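Local structure of transferrin (Manduca sexta, 6WB6) at residues N103-L108 with L252-S257; L111-T116 with T157-S162; N141-S146 with G347-V352; R376-I381 with A601-S606; L559-R564 with A576-A581. The protein binds and transports ferric iron in the insect, taking up a single Fe(3+) ion per molecule together with a carbonate anion. All coordinates share one frame; numbering follows the deposited sequence.

Contact 1. Residues N103-L108 with L252-S257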
# COMPACT_ATOMS: atom_id res chain seq x y z
N ASN A 103 15.76 33.14 -17.15
CA ASN A 103 14.68 33.80 -17.86
C ASN A 103 13.80 32.79 -18.59
O ASN A 103 12.98 33.19 -19.43
CB ASN A 103 15.24 34.84 -18.85
CG ASN A 103 16.17 35.86 -18.17
OD1 ASN A 103 17.40 35.73 -18.22
ND2 ASN A 103 15.57 36.87 -17.53
N ASN A 104 13.90 31.51 -18.26
CA ASN A 104 13.17 30.43 -18.93
C ASN A 104 13.25 29.19 -18.04
O ASN A 104 14.29 28.93 -17.44
CB ASN A 104 13.78 30.15 -20.31
CG ASN A 104 12.92 29.20 -21.16
OD1 ASN A 104 12.76 28.02 -20.84
ND2 ASN A 104 12.39 29.72 -22.27
N LEU A 105 12.16 28.41 -17.98
CA LEU A 105 12.20 27.25 -17.08
C LEU A 105 13.14 26.17 -17.59
O LEU A 105 13.49 25.27 -16.81
CB LEU A 105 10.82 26.64 -16.86
CG LEU A 105 9.72 27.55 -16.32
CD1 LEU A 105 8.49 26.70 -16.10
CD2 LEU A 105 10.13 28.25 -15.05
N ASP A 106 13.57 26.22 -18.85
CA ASP A 106 14.61 25.31 -19.30
C ASP A 106 15.88 25.48 -18.48
O ASP A 106 16.66 24.54 -18.32
CB ASP A 106 14.91 25.55 -20.78
CG ASP A 106 13.83 25.04 -21.68
OD1 ASP A 106 12.83 24.51 -21.16
OD2 ASP A 106 13.97 25.16 -22.92
N GLN A 107 16.10 26.67 -17.95
CA GLN A 107 17.29 26.98 -17.19
C GLN A 107 17.23 26.49 -15.76
O GLN A 107 18.15 26.77 -14.98
CB GLN A 107 17.53 28.48 -17.25
CG GLN A 107 17.94 28.92 -18.67
CD GLN A 107 17.62 30.35 -18.96
OE1 GLN A 107 17.61 31.19 -18.06
NE2 GLN A 107 17.35 30.66 -20.22
N LEU A 108 16.18 25.75 -15.39
CA LEU A 108 16.22 25.05 -14.12
C LEU A 108 17.22 23.90 -14.18
O LEU A 108 17.63 23.40 -13.13
CB LEU A 108 14.83 24.54 -13.73
CG LEU A 108 13.85 25.65 -13.29
CD1 LEU A 108 12.48 25.09 -12.98
CD2 LEU A 108 14.40 26.45 -12.09
N LEU A 252 9.56 32.09 -9.51
CA LEU A 252 9.84 31.94 -10.92
C LEU A 252 8.55 31.49 -11.60
O LEU A 252 7.96 30.47 -11.20
CB LEU A 252 10.98 30.95 -11.14
CG LEU A 252 11.34 30.63 -12.59
CD1 LEU A 252 11.99 31.82 -13.29
CD2 LEU A 252 12.27 29.41 -12.67
N CYS A 253 8.09 32.26 -12.58
CA CYS A 253 6.84 32.01 -13.28
C CYS A 253 7.06 31.18 -14.54
O CYS A 253 8.17 31.11 -15.08
CB CYS A 253 6.15 33.33 -13.62
SG CYS A 253 6.08 34.50 -12.23
N VAL A 254 6.00 30.50 -15.00
CA VAL A 254 6.13 29.71 -16.23
C VAL A 254 6.63 30.59 -17.37
O VAL A 254 7.36 30.12 -18.25
CB VAL A 254 4.81 29.00 -16.61
CG1 VAL A 254 4.99 28.14 -17.89
CG2 VAL A 254 4.32 28.14 -15.47
N ASP A 255 6.23 31.86 -17.39
CA ASP A 255 6.81 32.91 -18.22
C ASP A 255 8.32 32.79 -18.42
O ASP A 255 8.87 33.19 -19.45
CB ASP A 255 6.49 34.26 -17.55
CG ASP A 255 5.92 35.28 -18.49
OD1 ASP A 255 6.17 35.17 -19.71
OD2 ASP A 255 5.23 36.19 -18.00
N GLY A 256 9.01 32.25 -17.42
CA GLY A 256 10.41 32.48 -17.25
C GLY A 256 10.73 33.75 -16.50
O GLY A 256 11.90 33.99 -16.20
N SER A 257 9.72 34.57 -16.21
CA SER A 257 9.89 35.82 -15.49
C SER A 257 9.93 35.56 -13.99
O SER A 257 9.64 34.47 -13.51
CB SER A 257 8.76 36.80 -15.82
OG SER A 257 7.48 36.30 -15.43
O HOH W 1 9.61 29.68 -19.34
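The turn of a beta hairpin, between strands 249-252 and 258-260, is covered by the loop that leads into strand 112-114, with Leu105 set against Leu252 and Val254. Leu105 divides its two methyls between these partners. The side chains of Leu105 and Leu252 slide past each other in opposite directions, CD2 against CD2 at 3.4 Å, tighter than usual for two methyl groups, while Leu105 CD1 lies 3.8 Å from Val254 CA. Leu252 has CG anti to its backbone N (chi1 177°), which carries the same CD2 on toward Leu108, and the side chains of Leu108 and Leu252 meet tip to tip with Leu108 CD2 at 3.7 Å from Leu252 CD2. Beyond the leucines the contact becomes backbone on backbone. Gly256, with positive phi, brings its CA to 3.8 Å from Asn104 CA, and paired CA-H...O contacts run from Asn103 CA to Gly256 O and from Gly256 CA to Asn103 O. The loop is folded by an Asx turn, in which Asp106 N lies on an in-plane lone pair of Asn104 OD1 at 2.8 Å. Asp106 forms a salt bridge with Arg134, and Val254 touches Trp268 and an attached glycan. Leu252 is hydrogen-bonded through its backbone to Ile94 of strand 90-97, and Cys253 ties the turn to Cys266 by a disulfide.

Contact 2. Residues L111-T116 with T157-S162. With CO3 (carbonate ion), chain G.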
# COMPACT_ATOMS: atom_id res chain seq x y z
N LEU A 111 20.52 23.10 -11.84
CA LEU A 111 20.43 23.80 -10.57
C LEU A 111 20.43 22.81 -9.40
O LEU A 111 20.10 21.63 -9.56
CB LEU A 111 19.17 24.65 -10.51
CG LEU A 111 19.05 25.82 -11.47
CD1 LEU A 111 17.75 26.53 -11.15
CD2 LEU A 111 20.18 26.77 -11.37
N ARG A 112 20.82 23.31 -8.23
CA ARG A 112 20.61 22.59 -6.99
C ARG A 112 19.20 22.87 -6.49
O ARG A 112 18.86 24.01 -6.15
CB ARG A 112 21.65 23.01 -5.96
CG ARG A 112 23.10 22.90 -6.41
CD ARG A 112 24.02 23.25 -5.25
NE ARG A 112 23.94 24.68 -4.97
CZ ARG A 112 24.58 25.60 -5.67
NH1 ARG A 112 25.36 25.23 -6.68
NH2 ARG A 112 24.45 26.88 -5.37
N SER A 113 18.38 21.81 -6.41
CA SER A 113 16.93 21.90 -6.25
C SER A 113 16.49 21.43 -4.87
O SER A 113 17.02 20.45 -4.34
CB SER A 113 16.21 21.05 -7.30
OG SER A 113 16.49 19.67 -7.15
N CYS A 114 15.51 22.13 -4.30
CA CYS A 114 15.02 21.88 -2.95
C CYS A 114 13.56 21.48 -3.02
O CYS A 114 12.70 22.28 -3.40
CB CYS A 114 15.18 23.11 -2.06
SG CYS A 114 16.84 23.77 -1.96
N HIS A 115 13.28 20.25 -2.60
CA HIS A 115 11.98 19.64 -2.78
C HIS A 115 11.39 19.35 -1.41
O HIS A 115 12.12 19.13 -0.44
CB HIS A 115 12.08 18.32 -3.58
CG HIS A 115 12.60 18.50 -4.98
ND1 HIS A 115 11.77 18.58 -6.08
CD2 HIS A 115 13.85 18.65 -5.45
CE1 HIS A 115 12.49 18.79 -7.16
NE2 HIS A 115 13.76 18.82 -6.81
N THR A 116 10.07 19.33 -1.35
CA THR A 116 9.41 18.94 -0.11
C THR A 116 9.73 17.50 0.23
O THR A 116 10.16 17.19 1.35
CB THR A 116 7.91 19.13 -0.24
OG1 THR A 116 7.41 18.30 -1.30
CG2 THR A 116 7.62 20.56 -0.55
N THR A 157 19.61 13.54 -13.08
CA THR A 157 20.30 13.96 -14.30
C THR A 157 20.00 15.40 -14.70
O THR A 157 20.80 16.02 -15.41
CB THR A 157 19.90 13.01 -15.44
OG1 THR A 157 20.57 11.76 -15.25
CG2 THR A 157 20.21 13.57 -16.81
N PHE A 158 18.86 15.95 -14.29
CA PHE A 158 18.50 17.31 -14.69
C PHE A 158 19.03 18.33 -13.68
O PHE A 158 19.62 19.34 -14.05
CB PHE A 158 16.97 17.41 -14.81
CG PHE A 158 16.45 18.73 -15.36
CD1 PHE A 158 16.56 19.05 -16.71
CD2 PHE A 158 15.78 19.61 -14.55
CE1 PHE A 158 16.04 20.23 -17.20
CE2 PHE A 158 15.25 20.79 -15.05
CZ PHE A 158 15.38 21.10 -16.37
N PHE A 159 18.80 18.07 -12.41
CA PHE A 159 19.33 18.91 -11.36
C PHE A 159 20.73 18.43 -11.00
O PHE A 159 21.06 17.25 -11.13
CB PHE A 159 18.39 18.90 -10.15
CG PHE A 159 16.99 19.45 -10.46
CD1 PHE A 159 16.84 20.75 -10.93
CD2 PHE A 159 15.87 18.68 -10.28
CE1 PHE A 159 15.57 21.26 -11.23
CE2 PHE A 159 14.60 19.19 -10.56
CZ PHE A 159 14.45 20.49 -11.03
N ALA A 160 21.58 19.38 -10.63
CA ALA A 160 22.93 19.06 -10.18
C ALA A 160 22.88 18.29 -8.88
O ALA A 160 23.54 17.27 -8.71
CB ALA A 160 23.74 20.34 -9.99
N LYS A 161 22.12 18.81 -7.92
CA LYS A 161 21.90 18.18 -6.65
C LYS A 161 20.47 18.50 -6.25
O LYS A 161 19.87 19.45 -6.76
CB LYS A 161 22.87 18.69 -5.57
CG LYS A 161 24.32 18.53 -5.87
CD LYS A 161 25.16 18.93 -4.64
CE LYS A 161 26.58 18.42 -4.76
NZ LYS A 161 27.46 19.09 -3.78
N SER A 162 19.92 17.69 -5.36
CA SER A 162 18.58 17.97 -4.86
C SER A 162 18.49 17.53 -3.41
O SER A 162 19.43 16.96 -2.84
CB SER A 162 17.52 17.30 -5.71
OG SER A 162 17.79 17.44 -7.10
C CO3 G . 3.62 18.90 -1.20
O1 CO3 G . 3.64 18.35 -0.03
O2 CO3 G . 4.71 18.86 -1.88
O3 CO3 G . 2.57 19.46 -1.72
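Ser113 sits squarely over the ring of Phe159: its CB lies 3.6 Å from the ring centroid and only 12° off the normal, a CH-pi contact. The opposite face receives Phe158, whose CD2 is offset toward the rim, so Phe159 is held between its own neighbour and the strand. His115 completes the aromatic group as an offset edge-to-face pair, its edge turned to the Phe159 face with the planes at 63°. The serine hydroxyl links these groups. With chi1 at 64°, Ser113 OG stands between the backbone N and the carbonyl carbon, where it meets the imidazole in the ring plane, hydrogen-bonded to His115 NE2 at 2.9 Å. From the other segment Ser162 OG comes to 2.6 Å from Ser113 OG, giving a buried polar cluster beside the phenylalanine. The main chains run parallel here. Ser113 N donates to Lys161 O at 2.8 Å and Ala160 N to Leu111 O. At the far end of the segment, Thr116 OG1 donates to O2 of the carbonate at 2.8 Å; the anion is also hydrogen-bonded by Arg120 NE and by the backbone N atoms of Val122 and Gly123. His115 ND1 is hydrogen-bonded to Gly123 O. Strand 112-114 lies between strands 161-163 and 218-222, with Leu131 of helix 121-131 against Phe159.

Contact 3. Residues N141-S146 with G347-V352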
# COMPACT_ATOMS: atom_id res chain seq x y z
N ASN A 141 11.13 6.96 -20.30
CA ASN A 141 10.57 5.73 -20.84
C ASN A 141 11.64 4.69 -21.12
O ASN A 141 11.46 3.83 -21.98
CB ASN A 141 9.77 6.03 -22.11
CG ASN A 141 10.64 6.49 -23.27
OD1 ASN A 141 11.78 6.91 -23.08
ND2 ASN A 141 10.08 6.42 -24.48
N ASP A 142 12.77 4.77 -20.41
CA ASP A 142 13.74 3.69 -20.38
C ASP A 142 13.05 2.49 -19.74
O ASP A 142 12.71 2.52 -18.56
CB ASP A 142 15.00 4.13 -19.61
CG ASP A 142 16.03 3.02 -19.46
OD1 ASP A 142 15.80 1.91 -19.95
OD2 ASP A 142 17.08 3.26 -18.83
N HIS A 143 12.79 1.44 -20.51
CA HIS A 143 12.03 0.33 -19.96
C HIS A 143 12.92 -0.77 -19.38
O HIS A 143 12.39 -1.78 -18.92
CB HIS A 143 11.09 -0.23 -21.01
CG HIS A 143 9.85 0.59 -21.19
ND1 HIS A 143 8.85 0.64 -20.23
CD2 HIS A 143 9.46 1.43 -22.18
CE1 HIS A 143 7.90 1.46 -20.65
NE2 HIS A 143 8.24 1.94 -21.82
N SER A 144 14.24 -0.56 -19.32
CA SER A 144 15.04 -1.47 -18.51
C SER A 144 14.77 -1.27 -17.02
O SER A 144 15.05 -2.18 -16.22
CB SER A 144 16.53 -1.30 -18.82
OG SER A 144 16.89 0.06 -19.03
N ILE A 145 14.17 -0.14 -16.62
CA ILE A 145 13.88 0.12 -15.22
C ILE A 145 12.41 0.52 -15.07
O ILE A 145 11.69 0.74 -16.04
CB ILE A 145 14.80 1.20 -14.63
CG1 ILE A 145 14.64 2.50 -15.42
CG2 ILE A 145 16.24 0.74 -14.64
CD1 ILE A 145 15.54 3.66 -14.90
N SER A 146 11.98 0.62 -13.82
CA SER A 146 10.60 0.96 -13.51
C SER A 146 10.31 2.44 -13.73
O SER A 146 11.22 3.27 -13.77
CB SER A 146 10.32 0.64 -12.06
OG SER A 146 11.07 1.52 -11.26
N GLY A 347 5.85 9.12 -20.68
CA GLY A 347 6.06 9.02 -22.10
C GLY A 347 5.67 7.66 -22.63
O GLY A 347 5.83 6.63 -21.96
N ALA A 348 5.18 7.65 -23.87
CA ALA A 348 4.82 6.40 -24.51
C ALA A 348 6.05 5.52 -24.73
O ALA A 348 7.15 6.03 -24.99
CB ALA A 348 4.14 6.68 -25.85
N PRO A 349 5.92 4.19 -24.61
CA PRO A 349 4.69 3.51 -24.16
C PRO A 349 4.56 3.53 -22.63
O PRO A 349 5.50 3.09 -21.97
CB PRO A 349 4.88 2.09 -24.67
CG PRO A 349 6.38 1.88 -24.62
CD PRO A 349 7.02 3.24 -24.83
N GLU A 350 3.45 4.02 -22.08
CA GLU A 350 3.29 3.98 -20.63
C GLU A 350 3.36 2.53 -20.14
O GLU A 350 2.72 1.63 -20.70
CB GLU A 350 1.97 4.64 -20.23
CG GLU A 350 1.78 6.10 -20.77
CD GLU A 350 2.68 7.14 -20.10
OE1 GLU A 350 2.75 8.27 -20.62
OE2 GLU A 350 3.30 6.85 -19.06
N LEU A 351 4.15 2.28 -19.11
CA LEU A 351 4.35 0.91 -18.68
C LEU A 351 3.10 0.39 -18.00
O LEU A 351 2.45 1.10 -17.24
CB LEU A 351 5.55 0.78 -17.74
CG LEU A 351 5.83 -0.65 -17.30
CD1 LEU A 351 6.20 -1.55 -18.48
CD2 LEU A 351 6.90 -0.69 -16.25
N VAL A 352 2.78 -0.87 -18.27
CA VAL A 352 1.59 -1.51 -17.71
C VAL A 352 2.03 -2.81 -17.08
O VAL A 352 2.84 -3.54 -17.65
CB VAL A 352 0.52 -1.76 -18.80
CG1 VAL A 352 -0.64 -2.61 -18.25
CG2 VAL A 352 0.02 -0.44 -19.36
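Asn141 and His143 make a small surface contact, part polar and part apolar, with Ala348, Pro349 and Leu351, where the loop between helices 121-131 and 147-158 meets the extended chain running from helix 338-342 into strand 352-357. Asn141 supplies the clearer bond. Its CG is folded between the backbone N and the carbonyl carbon (chi1 68°), which presents Asn141 ND2 to Ala348 O at 3.0 Å, with the acceptor near the amide plane and the N-H...O angle at 160°. His143, two residues after Asn141, meets the next carbonyl, Pro349 O. Pro349 O and Leu351 CB both lie at the edge of its imidazole, near the ring plane. The bond from His143 NE2 to Pro349 O is bent and weak despite its 3.0 Å length, and the remaining contact is van der Waals packing. Pro349 CG approaches His143 NE2 to 3.4 Å, the two side chains crossing at a slant, while Leu351 passes the histidine in the reverse direction with Leu351 CB 3.8 Å from His143 CE1. A cis peptide bond before Pro349 gives the chain a sharp change of course between the two carbonyls that accept. On the facing loop, Asp142 OD1 accepts from Ser144 N to form an Asx turn, and Ser146 OG caps helix 147-158 through Glu149 N. Leu351 and Ser146 also touch helix 597-611. Transferrins are built from two homologous lobes, and the arrangement is consistent with the connecting chain of such a bilobal fold resting on a surface loop of the first lobe.

Contact 4. Residues R376-I381 with A601-S606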
# COMPACT_ATOMS: atom_id res chain seq x y z
N ARG A 376 -4.24 7.67 -7.88
CA ARG A 376 -3.41 7.96 -6.73
C ARG A 376 -1.92 7.99 -7.07
O ARG A 376 -1.08 7.78 -6.19
CB ARG A 376 -3.67 6.94 -5.63
CG ARG A 376 -5.07 7.05 -5.01
CD ARG A 376 -5.15 8.19 -4.00
NE ARG A 376 -6.54 8.54 -3.71
CZ ARG A 376 -6.93 9.33 -2.71
NH1 ARG A 376 -6.03 9.86 -1.89
NH2 ARG A 376 -8.22 9.58 -2.52
N ASP A 377 -1.59 8.19 -8.35
CA ASP A 377 -0.24 8.43 -8.83
C ASP A 377 0.68 7.23 -8.65
O ASP A 377 1.91 7.39 -8.56
CB ASP A 377 0.39 9.66 -8.16
CG ASP A 377 1.54 10.23 -9.00
OD1 ASP A 377 1.29 10.53 -10.19
OD2 ASP A 377 2.69 10.30 -8.53
N ILE A 378 0.13 6.02 -8.62
CA ILE A 378 0.93 4.80 -8.55
C ILE A 378 1.13 4.32 -9.97
O ILE A 378 0.17 4.29 -10.75
CB ILE A 378 0.25 3.74 -7.68
CG1 ILE A 378 0.09 4.26 -6.26
CG2 ILE A 378 1.03 2.42 -7.70
CD1 ILE A 378 -0.59 3.24 -5.35
N ARG A 379 2.39 4.01 -10.32
CA ARG A 379 2.81 3.69 -11.68
C ARG A 379 3.86 2.59 -11.55
O ARG A 379 4.78 2.72 -10.72
CB ARG A 379 3.39 4.88 -12.43
CG ARG A 379 2.46 6.06 -12.57
CD ARG A 379 1.36 5.80 -13.57
NE ARG A 379 0.60 7.01 -13.84
CZ ARG A 379 -0.37 7.50 -13.06
NH1 ARG A 379 -0.72 6.87 -11.94
NH2 ARG A 379 -0.99 8.62 -13.41
N PRO A 380 3.78 1.52 -12.35
CA PRO A 380 2.97 1.20 -13.53
C PRO A 380 1.45 1.09 -13.35
O PRO A 380 0.92 0.71 -12.29
CB PRO A 380 3.52 -0.16 -13.96
CG PRO A 380 4.14 -0.73 -12.74
CD PRO A 380 4.71 0.43 -12.02
N ILE A 381 0.76 1.45 -14.43
CA ILE A 381 -0.67 1.25 -14.52
C ILE A 381 -0.97 -0.22 -14.39
O ILE A 381 -0.29 -1.07 -14.99
CB ILE A 381 -1.19 1.79 -15.87
CG1 ILE A 381 -1.02 3.30 -15.92
CG2 ILE A 381 -2.66 1.41 -16.10
CD1 ILE A 381 -0.85 3.83 -17.33
N ALA A 601 6.63 -5.56 -8.49
CA ALA A 601 6.23 -5.39 -7.10
C ALA A 601 5.75 -3.98 -6.82
O ALA A 601 4.97 -3.77 -5.90
CB ALA A 601 7.41 -5.72 -6.18
N HIS A 602 6.20 -2.99 -7.59
CA HIS A 602 6.04 -1.61 -7.14
C HIS A 602 4.57 -1.28 -6.90
O HIS A 602 4.18 -0.87 -5.80
CB HIS A 602 6.66 -0.64 -8.14
CG HIS A 602 6.56 0.78 -7.70
ND1 HIS A 602 5.49 1.59 -8.01
CD2 HIS A 602 7.38 1.52 -6.91
CE1 HIS A 602 5.67 2.77 -7.45
NE2 HIS A 602 6.80 2.75 -6.78
N THR A 603 3.74 -1.42 -7.92
CA THR A 603 2.36 -0.95 -7.79
C THR A 603 1.59 -1.69 -6.71
O THR A 603 0.93 -1.03 -5.89
CB THR A 603 1.65 -1.01 -9.14
OG1 THR A 603 2.10 0.07 -9.96
CG2 THR A 603 0.11 -0.92 -8.99
N PRO A 604 1.61 -3.02 -6.63
CA PRO A 604 0.92 -3.67 -5.51
C PRO A 604 1.46 -3.29 -4.15
O PRO A 604 0.66 -3.15 -3.21
CB PRO A 604 1.10 -5.17 -5.79
CG PRO A 604 1.99 -5.27 -6.98
CD PRO A 604 1.92 -3.98 -7.71
N LEU A 605 2.78 -3.12 -3.99
CA LEU A 605 3.28 -2.76 -2.66
C LEU A 605 3.01 -1.30 -2.35
O LEU A 605 2.93 -0.92 -1.17
CB LEU A 605 4.78 -3.04 -2.51
CG LEU A 605 5.43 -4.40 -2.79
CD1 LEU A 605 6.81 -4.41 -2.12
CD2 LEU A 605 4.62 -5.59 -2.33
N SER A 606 2.91 -0.46 -3.37
CA SER A 606 2.50 0.92 -3.12
C SER A 606 1.04 0.97 -2.72
O SER A 606 0.65 1.77 -1.88
CB SER A 606 2.73 1.79 -4.35
OG SER A 606 4.11 1.85 -4.72
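The ring of His602 has Ser606 OG above one face, offset toward the rim, while Arg379 O and Pro380 CD of the facing loop approach it obliquely. The guanidinium of Arg379 is turned from the helix and back over its own loop. Asp377 OD1 lies distantly over one of its faces, and at its edge Arg379 NH1 donates to Ile378 O at 3.0 Å, with the acceptor almost exactly in the guanidinium plane although the nitrogen stands high above the carbonyl plane. Arg379 also reaches the backbone of Ile342, Arg344 and Phe374. Across the contact Thr603 is the chief polar link. With chi1 at -75° Thr603 OG1 lies beside its backbone N and donates to Pro380 O at 2.7 Å, on an in-plane lone pair. That hydroxyl is closely packed as well, since Pro380 CD comes to 3.3 Å from Thr603 OG1 and Ile378 CG2 to 3.4 Å from it. Ile378 spans the next helical turn, its CD1 meeting Ser606 CB at 3.8 Å. The loop follows a Schellman motif with Asp377, at positive phi, as its C-prime residue, and enters Pro380 through a cis peptide bond. Ser606 directs its OG back to His602 O, an acceptor already taken by Ser606 N. The buried hydroxyls of Thr603 and Ser606 thus both donate to main-chain carbonyls, one joining loop to helix and the other satisfied within the helix beside its proline kink.

Contact 5. Residues L559-R564 with A576-A581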
# COMPACT_ATOMS: atom_id res chain seq x y z
N LEU A 559 7.32 -23.16 21.94
CA LEU A 559 7.80 -23.56 20.63
C LEU A 559 9.18 -24.19 20.77
O LEU A 559 10.00 -23.72 21.54
CB LEU A 559 7.85 -22.37 19.68
CG LEU A 559 6.49 -21.69 19.58
CD1 LEU A 559 6.55 -20.47 18.66
CD2 LEU A 559 5.43 -22.71 19.10
N LEU A 560 9.38 -25.28 20.05
CA LEU A 560 10.68 -25.94 19.92
C LEU A 560 11.38 -25.35 18.71
O LEU A 560 10.92 -25.55 17.58
CB LEU A 560 10.49 -27.45 19.76
CG LEU A 560 11.72 -28.31 19.53
CD1 LEU A 560 12.62 -28.20 20.74
CD2 LEU A 560 11.33 -29.75 19.25
N CYS A 561 12.50 -24.65 18.95
CA CYS A 561 13.20 -23.88 17.92
C CYS A 561 14.09 -24.77 17.06
O CYS A 561 15.31 -24.64 17.01
CB CYS A 561 14.02 -22.78 18.57
SG CYS A 561 13.14 -21.89 19.83
N LEU A 562 13.46 -25.70 16.35
CA LEU A 562 14.23 -26.58 15.49
C LEU A 562 15.05 -25.81 14.45
O LEU A 562 16.02 -26.35 13.91
CB LEU A 562 13.29 -27.58 14.80
CG LEU A 562 12.63 -28.61 15.74
CD1 LEU A 562 11.48 -29.38 15.09
CD2 LEU A 562 13.70 -29.57 16.23
N ASN A 563 14.71 -24.55 14.18
CA ASN A 563 15.50 -23.76 13.24
C ASN A 563 16.82 -23.29 13.83
O ASN A 563 17.76 -23.03 13.08
CB ASN A 563 14.74 -22.52 12.79
CG ASN A 563 14.40 -21.62 13.94
OD1 ASN A 563 13.87 -22.07 14.94
ND2 ASN A 563 14.72 -20.33 13.81
N ARG A 564 16.93 -23.15 15.15
CA ARG A 564 18.13 -22.57 15.72
C ARG A 564 19.24 -23.59 15.86
O ARG A 564 19.00 -24.76 16.20
CB ARG A 564 17.83 -21.95 17.08
CG ARG A 564 16.73 -20.94 17.01
CD ARG A 564 16.52 -20.31 18.36
NE ARG A 564 15.51 -19.26 18.32
CZ ARG A 564 14.98 -18.69 19.40
NH1 ARG A 564 15.36 -19.10 20.61
NH2 ARG A 564 14.07 -17.74 19.28
N ALA A 576 8.39 -16.58 14.54
CA ALA A 576 9.19 -16.10 13.42
C ALA A 576 10.68 -16.44 13.56
O ALA A 576 11.39 -16.39 12.56
CB ALA A 576 9.04 -14.59 13.22
N THR A 577 11.16 -16.79 14.75
CA THR A 577 12.55 -17.21 14.91
C THR A 577 12.69 -18.54 15.65
O THR A 577 13.82 -18.97 15.92
CB THR A 577 13.36 -16.13 15.65
OG1 THR A 577 12.88 -16.00 16.99
CG2 THR A 577 13.25 -14.79 14.92
N CYS A 578 11.58 -19.20 15.96
CA CYS A 578 11.54 -20.47 16.71
C CYS A 578 10.52 -21.33 15.98
O CYS A 578 9.33 -21.27 16.28
CB CYS A 578 11.15 -20.27 18.17
SG CYS A 578 11.20 -21.82 19.12
N ASN A 579 11.00 -22.12 15.02
CA ASN A 579 10.10 -22.70 14.03
C ASN A 579 10.79 -23.87 13.36
O ASN A 579 11.94 -24.19 13.64
CB ASN A 579 9.70 -21.66 12.99
CG ASN A 579 10.91 -21.04 12.29
OD1 ASN A 579 11.61 -21.71 11.51
ND2 ASN A 579 11.17 -19.76 12.56
N VAL A 580 10.06 -24.50 12.44
CA VAL A 580 10.61 -25.50 11.55
C VAL A 580 10.93 -24.90 10.20
O VAL A 580 12.05 -25.04 9.71
CB VAL A 580 9.63 -26.69 11.41
CG1 VAL A 580 10.33 -27.82 10.68
CG2 VAL A 580 9.13 -27.13 12.76
N ALA A 581 9.95 -24.25 9.58
CA ALA A 581 10.16 -23.58 8.31
C ALA A 581 9.19 -22.42 8.21
O ALA A 581 8.09 -22.47 8.77
CB ALA A 581 9.95 -24.52 7.11
O HOH W 2 8.79 -24.14 16.62
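The disulfide between Cys561 and Cys578, its SG atoms 2.1 Å apart and chi3 at -91°, is the tight, buried centre of this contact. Cys578 SG also presses on Leu559 CB at 3.4 Å. Nearby, the buried Leu562 and Val580 lie side by side and point the same way, with Leu562 CD1 4.0 Å from Val580 CG2. Toward solvent, where Thr577 is exposed and Asn563 and Arg564 partly so, polar bonds replace close packing. Asn563 works both ends of its amide: Asn563 OD1 accepts from Asn579 N at 2.9 Å, and Asn563 ND2 donates to Thr577 O at 2.7 Å. One long side chain, Arg564, extended from CG to NE, holds Thr577 side-on, Arg564 NE bonding to Thr577 O at 2.9 Å and NH2 to Thr577 OG1 at 3.1 Å. Asn563 and Arg564 meet the Thr577 carbonyl from opposite faces of its plane. A salt bridge to Asp570 steadies the arginine further. The chain leaves strand 557-560 through an inverse gamma turn centred on Cys561 and a type I turn from Cys561 to Arg564; Val580 and Ala581 form a classic beta bulge opposite Ala438. The disulfide ties the end of strand 557-560 to the chain entering strand 581-582, both strands pairing with 437-443 in the mixed sheet of a transferrin-like domain.

Contacts 1 and 2 share one packed region, with Leu108 O 3.5 Å from Phe159 CE1, and contact 2 is nested along the chain within the loop that contact 1 closes. Contact 2 is the one that reaches the anion, and its His115 side chain lies about 11 Å from the ferric ion, whose protein ligands are Tyr90 and Tyr204. Contacts 3 and 4 adjoin through Leu351 O and Ile381 N, 3.3 Å apart and probably hydrogen-bonded. In contact 4, Arg376 forms salt bridges with Asp60 and with Asp57, predicted as an iron ligand but not among the protein ligands seen here. Contact 5 lies about 62 Å from contact 1, centre to centre, yet each has a disulfide cysteine directly after a strand pairing with the sheet's long strand, 437-443 or 90-97.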